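Local structure of Ice-binding protein isoform1a (Antarctomyces psychrotrophicus, 7BWX) at residues Y102-A107 against W126-A131; F154-S159 against N172-A177; L114-A119 against S140-T145; A90-N95 against S106-D111. The protein binds ice, apparently by recognising particular water molecules in the prism planes of the crystal, and folds as a right-handed beta-solenoid. The protein carries 1 engineered substitution. One frame throughout, in Å; residues are numbered along the deposited sequence.

Following the chain from the N terminus, interaction 4 comes first and closes a loop by setting 90-95 beside 106-111. Interaction 1 opens within that loop, and the two share Ser-106 and Ala-107; it then pairs 102-107 with 126-131. Interaction 3 crosses interaction 1, since 114-119 lies inside the loop that interaction 1 closes and its partner 140-145 lies beyond it. Interaction 2 follows in series, joining 154-159 to 172-177. Interactions 1 and 2 meet on one wall of the beta-helix, through strands 126-130 and 153-157, whereas interactions 4 and 3 lie on the other two. Trp-155 of interaction 2 reaches through the interior to touch Leu-114, Ile-142 and Leu-92.

Interaction 1 of 4, residues Y102-A107 against W126-A131; sequences YKYDSA and WVFQLA. With SO4 (sulfate ion), chain H.
Tyr-102 and Tyr-104 pair with Phe-128 and Leu-130 in a parallel strand contact whose backbone bonds alternate in direction. Tyr-102 N donates to Val-127 O (2.9 Å) and Gln-129 N to Tyr-102 O (2.8 Å); Tyr-104 N then bonds Gln-129 O, and Ala-131 N bonds Tyr-104 O just past the strand end.

Apolar packing fills the inward face. Tyr-102 and Phe-128 both hold CG anti to the carbonyl carbon (chi1 -68° in each), which lays their rings side by side and pointing the same way. The planes are 18° apart but slid, with centroids 5.3 Å apart, so overlap is slight. Tyr-104 brings CE1 to the edge of the Phe-128 ring, 4.1 Å from CD1, while its CD1 rests 3.6 Å from Leu-130 CD2.

Polar groups mark the opposite face. Gln-129 keeps OE1 alongside Lys-103 CB (3.8 Å) while NE2 donates to Gly-77 O and Leu-80 O. Lys-103 NZ forms a salt bridge with Asp-105 OD1 (3.1 Å) and another with Asp-85. In the following turn, Ala-107 N binds O4 of a sulfate also held by Thr-132 OG1.

Parallel strands from successive coils, with side chains in register along the inside, are characteristic of a beta-solenoid, here a right-handed beta-helix.

Interaction 2 of 4, residues F154-S159 against N172-A177; sequences FWIVGS and NVIANA
Phe-154 and Asn-172 adopt nearly the same first torsion (chi1 -58° and -59°), each with CG anti to its carbonyl carbon, and therefore run side by side on one face of the strand pair. The amide nitrogen comes close to the aromatic ring, Asn-172 ND2 lying 3.5 Å from Phe-154 CE1. It approaches obliquely, with ring and amide planes 39° apart.

Further along this face, Ile-156 and Ile-174 also point the same way, and their CD1 methyls meet at 4.0 Å. Ile-174 CD1 additionally sits at the edge of the Phe-154 ring, so one methyl bridges two residues of the partner strand. On the other face, Trp-155 CD1 lies 4.1 Å from Val-173 CG2. Beyond it Val-157 packs against Ala-175, CB to CB at 4.0 Å.

The parallel backbones are joined by alternating bonds: Trp-155 N to Asn-172 O, Ile-174 N to Trp-155 O, Val-157 N to Ile-174 O and Asn-176 N to Val-157 O (2.8 Å). The pairing outlasts the strands, because Ala-177 N donates to Ser-159 O (2.9 Å) where both segments turn.

Strand 153-157 lies between 126-130 and 172-175, and 172-175 in turn pairs with 186-192. Helix 61-79 covers the isoleucine face, with Phe-74 and Gln-78 on Ile-156 and Arg-71 on Ile-174. On the inner face the Trp-155 indole stacks on Phe-128, while its NE1 is bonded to Glu-170 O.

Interaction 3 of 4, residues L114-A119 against S140-T145; sequences LTLDGA and SSIILT
Leu-114 to Asp-117 run parallel to Ile-142 to Thr-145, the short strand axes approaching to 4.8 Å at an angle of 23°. Five backbone hydrogen bonds join them in alternation, beginning with Leu-114 N to Ser-141 O (2.9 Å). Ile-143 N and Thr-145 N donate to Leu-114 O and Leu-116 O, Leu-116 N donates to Ile-143 O, and the last bond, Gly-118 N to Thr-145 O, carries the pairing one residue past the first strand.

Leucine and isoleucine side chains occupy the inner face. Leu-116 CD1 reaches two residues of the partner strand, lying 3.8 Å from Ile-142 CG2 and 4.1 Å from Leu-144 CD2. On the outer face, Ile-143 places CG1 between its backbone N and carbonyl carbon (chi1 66°); CG1 and CD1 both lie 3.5 Å from Thr-115 OG1. The other branch of Thr-115, CG2, meets Thr-145 CG2 at 3.7 Å, the two side chains crossing at roughly a right angle.

Asp-117 OD1 receives Ala-119 N (2.8 Å) from above the carboxylate plane in an Asx turn, and also bonds Asn-146 ND2. This fixes the chain as it leaves the strand.

In-register parallel strands with aliphatic residues inside are characteristic of one wall of a beta-solenoid; strands 96-97, 113-117 and 141-145 belong to it, here with a pair of threonines on the outside.

Interaction 4 of 4, residues A90-N95 against S106-D111; sequences ATLGGN and SAVGLD. With SO4 (sulfate ion), chain G; SO4 (sulfate ion), chain H.
Gly-109 is held along one edge by both its N and its O: N donates to Ala-90 O (2.9 Å) and O accepts from Leu-92 N (2.9 Å). Alongside this single bridge, Leu-92 turns inward, its CD1 3.9 Å from Val-108 CG2 and its CB against that of Leu-110. Gly-93 meets the end of the strand, its CA 3.5 Å from Leu-110 CD1; the same CA makes a nearly straight CA-H...O contact with Asp-111 O (3.3 Å).

A water extends the pairing where direct bonds stop, accepting from Gly-93 N and Asp-111 N and donating to Gly-109 O.

Further out, Asn-95 ND2 donates to Leu-92 O (2.9 Å) from above the carbonyl plane, 73° out of it, across a type II turn from Leu-92 to Asn-95. Gly-94 supplies the positive phi (79°) of that turn. At the other end a sulfate, probably from the crystallisation liquor, binds Ala-90 N, Thr-91 N and Thr-91 OG1; the hydroxyl bond from Thr-91 OG1 to its O3 measures 2.6 Å.

Strand 108-110 is an edge strand of the parallel sheet that forms one wall of the beta-helix, and the loop 90-95 lies along the edge of that wall in place of a further regular strand.

Interaction 1 of 4, residues Y102-A107 against W126-A131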
# COMPACT_ATOMS: atom_id res chain seq x y z
N TYR A 102 -11.58 9.41 2.95
CA TYR A 102 -11.38 10.54 2.01
C TYR A 102 -11.64 10.03 0.59
O TYR A 102 -10.92 9.09 0.12
CB TYR A 102 -9.95 11.07 2.12
CG TYR A 102 -9.66 11.75 3.43
CD1 TYR A 102 -9.37 11.05 4.57
CD2 TYR A 102 -9.68 13.13 3.52
CE1 TYR A 102 -9.10 11.69 5.78
CE2 TYR A 102 -9.50 13.79 4.72
CZ TYR A 102 -9.18 13.07 5.85
OH TYR A 102 -8.99 13.73 7.03
N LYS A 103 -12.63 10.61 -0.07
CA LYS A 103 -13.02 10.23 -1.45
C LYS A 103 -12.36 11.17 -2.44
O LYS A 103 -12.61 12.42 -2.41
CB LYS A 103 -14.55 10.22 -1.56
CG LYS A 103 -15.11 10.03 -2.96
CD LYS A 103 -16.62 9.75 -2.96
CE LYS A 103 -17.47 11.00 -3.00
NZ LYS A 103 -17.32 11.72 -4.29
N TYR A 104 -11.61 10.60 -3.37
CA TYR A 104 -11.02 11.31 -4.52
C TYR A 104 -11.56 10.70 -5.81
O TYR A 104 -11.35 9.46 -6.05
CB TYR A 104 -9.49 11.24 -4.48
CG TYR A 104 -8.86 12.02 -3.35
CD1 TYR A 104 -8.79 11.51 -2.07
CD2 TYR A 104 -8.34 13.28 -3.57
CE1 TYR A 104 -8.22 12.21 -1.02
CE2 TYR A 104 -7.75 14.00 -2.54
CZ TYR A 104 -7.71 13.47 -1.26
OH TYR A 104 -7.10 14.19 -0.27
N ASP A 105 -12.14 11.54 -6.67
CA ASP A 105 -12.82 11.05 -7.90
C ASP A 105 -11.86 10.90 -9.05
O ASP A 105 -12.26 10.29 -10.05
CB ASP A 105 -13.91 11.99 -8.37
CG ASP A 105 -14.94 12.29 -7.32
OD1 ASP A 105 -15.25 11.38 -6.52
OD2 ASP A 105 -15.43 13.46 -7.33
N SER A 106 -10.65 11.44 -9.00
CA SER A 106 -9.78 11.35 -10.18
C SER A 106 -8.33 11.06 -9.75
O SER A 106 -8.11 10.82 -8.56
CB SER A 106 -9.99 12.62 -10.99
OG SER A 106 -9.51 13.74 -10.27
N ALA A 107 -7.41 11.08 -10.70
CA ALA A 107 -5.99 10.78 -10.52
C ALA A 107 -5.41 11.71 -9.45
O ALA A 107 -5.74 12.93 -9.46
CB ALA A 107 -5.27 10.91 -11.82
N TRP A 126 -7.39 5.83 8.59
CA TRP A 126 -7.44 6.55 7.30
C TRP A 126 -7.74 5.55 6.18
O TRP A 126 -7.02 4.53 6.04
CB TRP A 126 -6.16 7.30 6.98
CG TRP A 126 -5.82 8.41 7.91
CD1 TRP A 126 -5.99 9.76 7.71
CD2 TRP A 126 -5.25 8.25 9.20
NE1 TRP A 126 -5.54 10.44 8.81
CE2 TRP A 126 -5.06 9.54 9.73
CE3 TRP A 126 -4.87 7.15 9.94
CZ2 TRP A 126 -4.53 9.73 11.01
CZ3 TRP A 126 -4.32 7.34 11.19
CH2 TRP A 126 -4.16 8.61 11.72
N VAL A 127 -8.75 5.85 5.39
CA VAL A 127 -9.04 5.11 4.14
C VAL A 127 -9.08 6.15 3.04
O VAL A 127 -9.97 7.02 3.05
CB VAL A 127 -10.34 4.29 4.20
CG1 VAL A 127 -10.51 3.55 2.89
CG2 VAL A 127 -10.39 3.37 5.37
N PHE A 128 -8.10 6.10 2.14
CA PHE A 128 -8.06 6.92 0.94
C PHE A 128 -8.71 6.14 -0.18
O PHE A 128 -8.11 5.18 -0.66
CB PHE A 128 -6.64 7.38 0.68
CG PHE A 128 -6.14 8.34 1.73
CD1 PHE A 128 -6.36 9.70 1.61
CD2 PHE A 128 -5.44 7.88 2.83
CE1 PHE A 128 -5.93 10.59 2.59
CE2 PHE A 128 -4.97 8.75 3.80
CZ PHE A 128 -5.23 10.11 3.68
N GLN A 129 -9.86 6.64 -0.63
CA GLN A 129 -10.64 6.06 -1.75
C GLN A 129 -10.22 6.80 -3.00
O GLN A 129 -10.79 7.91 -3.27
CB GLN A 129 -12.15 6.14 -1.48
CG GLN A 129 -12.58 5.47 -0.19
CD GLN A 129 -14.06 5.62 0.01
OE1 GLN A 129 -14.59 6.73 -0.12
NE2 GLN A 129 -14.73 4.53 0.36
N LEU A 130 -9.21 6.28 -3.69
CA LEU A 130 -8.65 6.92 -4.90
C LEU A 130 -9.28 6.24 -6.12
O LEU A 130 -9.03 5.07 -6.37
CB LEU A 130 -7.13 6.81 -4.87
CG LEU A 130 -6.47 7.25 -3.55
CD1 LEU A 130 -4.96 7.18 -3.62
CD2 LEU A 130 -6.90 8.65 -3.15
N ALA A 131 -10.20 6.91 -6.80
CA ALA A 131 -11.01 6.26 -7.85
C ALA A 131 -10.11 5.71 -8.96
O ALA A 131 -10.54 4.73 -9.56
CB ALA A 131 -12.05 7.19 -8.41
S SO4 H . -8.24 10.24 -14.33
O1 SO4 H . -7.55 9.01 -13.92
O2 SO4 H . -7.38 10.98 -15.22
O3 SO4 H . -9.48 9.88 -15.00
O4 SO4 H . -8.56 11.11 -13.19

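Interaction 2 of 4, residues F154-S159 against N172-A177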
# COMPACT_ATOMS: atom_id res chain seq x y z
N PHE A 154 -4.94 2.97 4.91
CA PHE A 154 -5.32 2.16 3.73
C PHE A 154 -5.41 3.07 2.52
O PHE A 154 -6.20 4.05 2.51
CB PHE A 154 -6.64 1.45 4.01
CG PHE A 154 -6.58 0.59 5.24
CD1 PHE A 154 -6.13 -0.72 5.15
CD2 PHE A 154 -6.94 1.09 6.48
CE1 PHE A 154 -6.05 -1.52 6.28
CE2 PHE A 154 -6.84 0.29 7.60
CZ PHE A 154 -6.40 -1.02 7.50
N TRP A 155 -4.59 2.78 1.53
CA TRP A 155 -4.58 3.42 0.21
C TRP A 155 -5.36 2.50 -0.76
O TRP A 155 -4.82 1.46 -1.15
CB TRP A 155 -3.16 3.65 -0.28
CG TRP A 155 -2.36 4.47 0.68
CD1 TRP A 155 -1.52 4.03 1.67
CD2 TRP A 155 -2.44 5.89 0.80
NE1 TRP A 155 -1.02 5.11 2.36
CE2 TRP A 155 -1.56 6.26 1.84
CE3 TRP A 155 -3.09 6.88 0.06
CZ2 TRP A 155 -1.39 7.59 2.21
CZ3 TRP A 155 -2.95 8.19 0.45
CH2 TRP A 155 -2.12 8.53 1.52
N ILE A 156 -6.62 2.80 -1.00
CA ILE A 156 -7.51 1.97 -1.85
C ILE A 156 -7.41 2.54 -3.25
O ILE A 156 -8.02 3.64 -3.54
CB ILE A 156 -8.95 1.91 -1.31
CG1 ILE A 156 -9.00 1.56 0.17
CG2 ILE A 156 -9.77 0.96 -2.16
CD1 ILE A 156 -8.38 0.24 0.52
N VAL A 157 -6.53 1.95 -4.05
CA VAL A 157 -6.16 2.52 -5.36
C VAL A 157 -7.03 1.86 -6.45
O VAL A 157 -6.87 0.62 -6.70
CB VAL A 157 -4.66 2.34 -5.61
CG1 VAL A 157 -4.26 2.86 -6.97
CG2 VAL A 157 -3.82 3.00 -4.51
N GLY A 158 -7.88 2.68 -7.08
CA GLY A 158 -8.95 2.23 -7.99
C GLY A 158 -8.39 1.61 -9.26
O GLY A 158 -9.05 0.68 -9.78
N SER A 159 -7.20 2.00 -9.72
CA SER A 159 -6.47 1.30 -10.81
C SER A 159 -5.06 0.91 -10.34
O SER A 159 -4.93 -0.12 -9.60
CB SER A 159 -6.47 2.05 -12.11
OG SER A 159 -5.90 3.35 -11.96
N ASN A 172 -1.08 0.57 4.07
CA ASN A 172 -1.44 -0.63 3.26
C ASN A 172 -1.97 -0.15 1.91
O ASN A 172 -2.98 0.53 1.87
CB ASN A 172 -2.43 -1.49 4.05
CG ASN A 172 -1.86 -1.94 5.38
OD1 ASN A 172 -0.83 -2.61 5.42
ND2 ASN A 172 -2.55 -1.60 6.46
N VAL A 173 -1.21 -0.42 0.86
CA VAL A 173 -1.56 -0.09 -0.51
C VAL A 173 -2.32 -1.30 -1.04
O VAL A 173 -1.70 -2.34 -1.22
CB VAL A 173 -0.34 0.24 -1.37
CG1 VAL A 173 -0.77 0.60 -2.78
CG2 VAL A 173 0.52 1.37 -0.76
N ILE A 174 -3.61 -1.13 -1.29
CA ILE A 174 -4.50 -2.16 -1.88
C ILE A 174 -4.96 -1.64 -3.23
O ILE A 174 -5.82 -0.77 -3.30
CB ILE A 174 -5.64 -2.50 -0.93
CG1 ILE A 174 -5.15 -2.61 0.51
CG2 ILE A 174 -6.30 -3.77 -1.43
CD1 ILE A 174 -6.26 -3.02 1.49
N ALA A 175 -4.25 -2.03 -4.26
CA ALA A 175 -4.52 -1.56 -5.62
C ALA A 175 -5.36 -2.58 -6.39
O ALA A 175 -5.12 -3.77 -6.28
CB ALA A 175 -3.22 -1.34 -6.33
N ASN A 176 -6.24 -2.08 -7.24
CA ASN A 176 -7.08 -2.92 -8.12
C ASN A 176 -6.21 -3.64 -9.13
O ASN A 176 -6.48 -4.81 -9.43
CB ASN A 176 -8.09 -2.06 -8.83
CG ASN A 176 -9.13 -2.89 -9.54
OD1 ASN A 176 -9.84 -3.62 -8.88
ND2 ASN A 176 -9.16 -2.80 -10.86
N ALA A 177 -5.16 -2.99 -9.60
CA ALA A 177 -4.28 -3.53 -10.66
C ALA A 177 -2.81 -3.44 -10.20
O ALA A 177 -2.47 -4.11 -9.23
CB ALA A 177 -4.58 -2.79 -11.92

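Interaction 3 of 4, residues L114-A119 against S140-T145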
# COMPACT_ATOMS: atom_id res chain seq x y z
N LEU A 114 2.92 14.48 3.14
CA LEU A 114 1.57 14.33 3.69
C LEU A 114 1.69 13.89 5.14
O LEU A 114 2.39 12.92 5.42
CB LEU A 114 0.80 13.32 2.81
CG LEU A 114 -0.53 12.81 3.38
CD1 LEU A 114 -1.51 13.97 3.58
CD2 LEU A 114 -1.16 11.85 2.40
N THR A 115 0.95 14.56 6.02
CA THR A 115 0.96 14.30 7.46
C THR A 115 -0.36 13.67 7.84
O THR A 115 -1.37 14.23 7.52
CB THR A 115 1.24 15.58 8.24
OG1 THR A 115 2.48 16.13 7.79
CG2 THR A 115 1.32 15.27 9.71
N LEU A 116 -0.30 12.53 8.50
CA LEU A 116 -1.47 11.86 9.07
C LEU A 116 -1.43 12.09 10.57
O LEU A 116 -0.53 11.60 11.24
CB LEU A 116 -1.42 10.39 8.69
CG LEU A 116 -1.34 10.18 7.19
CD1 LEU A 116 -1.20 8.70 6.89
CD2 LEU A 116 -2.56 10.77 6.50
N ASP A 117 -2.42 12.85 11.04
CA ASP A 117 -2.54 13.34 12.43
C ASP A 117 -3.52 12.48 13.20
O ASP A 117 -4.69 12.58 12.98
CB ASP A 117 -2.94 14.81 12.39
CG ASP A 117 -3.11 15.48 13.75
OD1 ASP A 117 -2.87 14.82 14.77
OD2 ASP A 117 -3.56 16.64 13.73
N GLY A 118 -3.01 11.65 14.09
CA GLY A 118 -3.83 10.81 14.96
C GLY A 118 -4.60 11.60 16.00
O GLY A 118 -5.46 10.98 16.62
N ALA A 119 -4.30 12.90 16.21
CA ALA A 119 -5.06 13.74 17.17
C ALA A 119 -5.07 13.07 18.54
O ALA A 119 -6.09 13.15 19.22
CB ALA A 119 -6.47 13.97 16.65
N SER A 140 9.05 12.10 -2.18
CA SER A 140 7.83 12.42 -1.42
C SER A 140 7.82 11.58 -0.14
O SER A 140 8.46 10.51 -0.10
CB SER A 140 6.56 12.23 -2.28
OG SER A 140 6.37 10.86 -2.63
N SER A 141 7.06 11.99 0.86
CA SER A 141 6.98 11.24 2.12
C SER A 141 5.64 11.39 2.79
O SER A 141 5.01 12.46 2.75
CB SER A 141 8.07 11.68 3.05
OG SER A 141 8.25 10.72 4.06
N ILE A 142 5.26 10.34 3.45
CA ILE A 142 4.08 10.31 4.34
C ILE A 142 4.60 10.15 5.76
O ILE A 142 5.38 9.22 6.00
CB ILE A 142 3.13 9.18 3.91
CG1 ILE A 142 2.61 9.45 2.50
CG2 ILE A 142 1.99 9.02 4.93
CD1 ILE A 142 2.10 8.23 1.77
N ILE A 143 4.15 10.99 6.66
CA ILE A 143 4.60 10.95 8.08
C ILE A 143 3.38 10.83 8.99
O ILE A 143 2.22 11.20 8.60
CB ILE A 143 5.46 12.18 8.41
CG1 ILE A 143 4.68 13.49 8.35
CG2 ILE A 143 6.68 12.24 7.52
CD1 ILE A 143 5.52 14.68 8.79
N LEU A 144 3.64 10.29 10.16
CA LEU A 144 2.64 10.02 11.19
C LEU A 144 2.87 10.96 12.38
O LEU A 144 4.00 10.96 12.87
CB LEU A 144 2.82 8.58 11.65
CG LEU A 144 2.81 7.53 10.53
CD1 LEU A 144 3.15 6.17 11.12
CD2 LEU A 144 1.49 7.53 9.78
N THR A 145 1.84 11.60 12.90
CA THR A 145 1.98 12.42 14.14
C THR A 145 0.89 12.05 15.13
O THR A 145 -0.14 11.47 14.72
CB THR A 145 1.95 13.91 13.79
OG1 THR A 145 0.65 14.18 13.26
CG2 THR A 145 3.03 14.28 12.80

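Interaction 4 of 4, residues A90-N95 against S106-D111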
# COMPACT_ATOMS: atom_id res chain seq x y z
N ALA A 90 -6.58 16.96 -7.03
CA ALA A 90 -5.53 16.17 -7.70
C ALA A 90 -4.29 16.04 -6.79
O ALA A 90 -3.44 15.21 -7.08
CB ALA A 90 -5.18 16.82 -9.02
N THR A 91 -4.14 16.82 -5.72
CA THR A 91 -2.88 16.81 -4.92
C THR A 91 -3.15 16.41 -3.47
O THR A 91 -4.15 16.82 -2.85
CB THR A 91 -2.16 18.17 -4.96
OG1 THR A 91 -3.08 19.08 -4.34
CG2 THR A 91 -1.76 18.62 -6.34
N LEU A 92 -2.22 15.62 -2.92
CA LEU A 92 -2.24 15.16 -1.52
C LEU A 92 -1.18 15.89 -0.70
O LEU A 92 -1.36 16.00 0.52
CB LEU A 92 -1.95 13.66 -1.50
CG LEU A 92 -3.03 12.77 -2.10
CD1 LEU A 92 -2.53 11.34 -2.25
CD2 LEU A 92 -4.26 12.77 -1.22
N GLY A 93 -0.12 16.35 -1.34
CA GLY A 93 1.06 16.90 -0.65
C GLY A 93 0.75 18.22 0.00
O GLY A 93 -0.13 18.93 -0.52
N GLY A 94 1.39 18.50 1.14
CA GLY A 94 1.21 19.74 1.90
C GLY A 94 -0.04 19.72 2.74
O GLY A 94 -0.42 20.76 3.18
N ASN A 95 -0.66 18.58 2.98
CA ASN A 95 -1.88 18.48 3.80
C ASN A 95 -1.55 17.75 5.09
O ASN A 95 -0.60 16.92 5.13
CB ASN A 95 -2.99 17.77 3.01
CG ASN A 95 -3.50 18.60 1.85
OD1 ASN A 95 -4.06 19.66 2.08
ND2 ASN A 95 -3.32 18.16 0.61
N SER A 106 -10.65 11.44 -9.00
CA SER A 106 -9.78 11.35 -10.18
C SER A 106 -8.33 11.06 -9.75
O SER A 106 -8.11 10.82 -8.56
CB SER A 106 -9.99 12.62 -10.99
OG SER A 106 -9.51 13.74 -10.27
N ALA A 107 -7.41 11.08 -10.70
CA ALA A 107 -5.99 10.78 -10.52
C ALA A 107 -5.41 11.71 -9.45
O ALA A 107 -5.74 12.93 -9.46
CB ALA A 107 -5.27 10.91 -11.82
N VAL A 108 -4.69 11.15 -8.48
CA VAL A 108 -4.07 11.95 -7.40
C VAL A 108 -2.57 11.74 -7.42
O VAL A 108 -2.08 10.64 -7.78
CB VAL A 108 -4.64 11.66 -6.01
CG1 VAL A 108 -6.15 11.84 -5.96
CG2 VAL A 108 -4.27 10.28 -5.53
N GLY A 109 -1.87 12.80 -7.04
CA GLY A 109 -0.41 12.86 -6.90
C GLY A 109 -0.04 13.28 -5.51
O GLY A 109 -0.82 14.01 -4.87
N LEU A 110 1.12 12.84 -5.05
CA LEU A 110 1.71 13.27 -3.77
C LEU A 110 3.12 13.75 -4.07
O LEU A 110 4.02 12.95 -4.32
CB LEU A 110 1.66 12.13 -2.76
CG LEU A 110 2.51 12.27 -1.49
CD1 LEU A 110 2.40 13.63 -0.87
CD2 LEU A 110 2.04 11.19 -0.52
N ASP A 111 3.26 15.07 -4.07
CA ASP A 111 4.55 15.77 -4.21
C ASP A 111 4.75 16.51 -2.89
O ASP A 111 3.84 17.23 -2.48
CB ASP A 111 4.47 16.70 -5.42
CG ASP A 111 5.79 17.30 -5.80
OD1 ASP A 111 6.85 16.75 -5.43
OD2 ASP A 111 5.75 18.27 -6.55
S SO4 G . -5.72 20.49 -6.67
O1 SO4 G . -6.62 19.85 -7.62
O2 SO4 G . -4.58 20.98 -7.39
O3 SO4 G . -5.29 19.55 -5.66
O4 SO4 G . -6.40 21.57 -6.00
S SO4 H . -8.24 10.24 -14.33
O1 SO4 H . -7.55 9.01 -13.92
O2 SO4 H . -7.38 10.98 -15.22
O3 SO4 H . -9.48 9.88 -15.00
O4 SO4 H . -8.56 11.11 -13.19
O HOH W 1 0.87 16.70 -4.04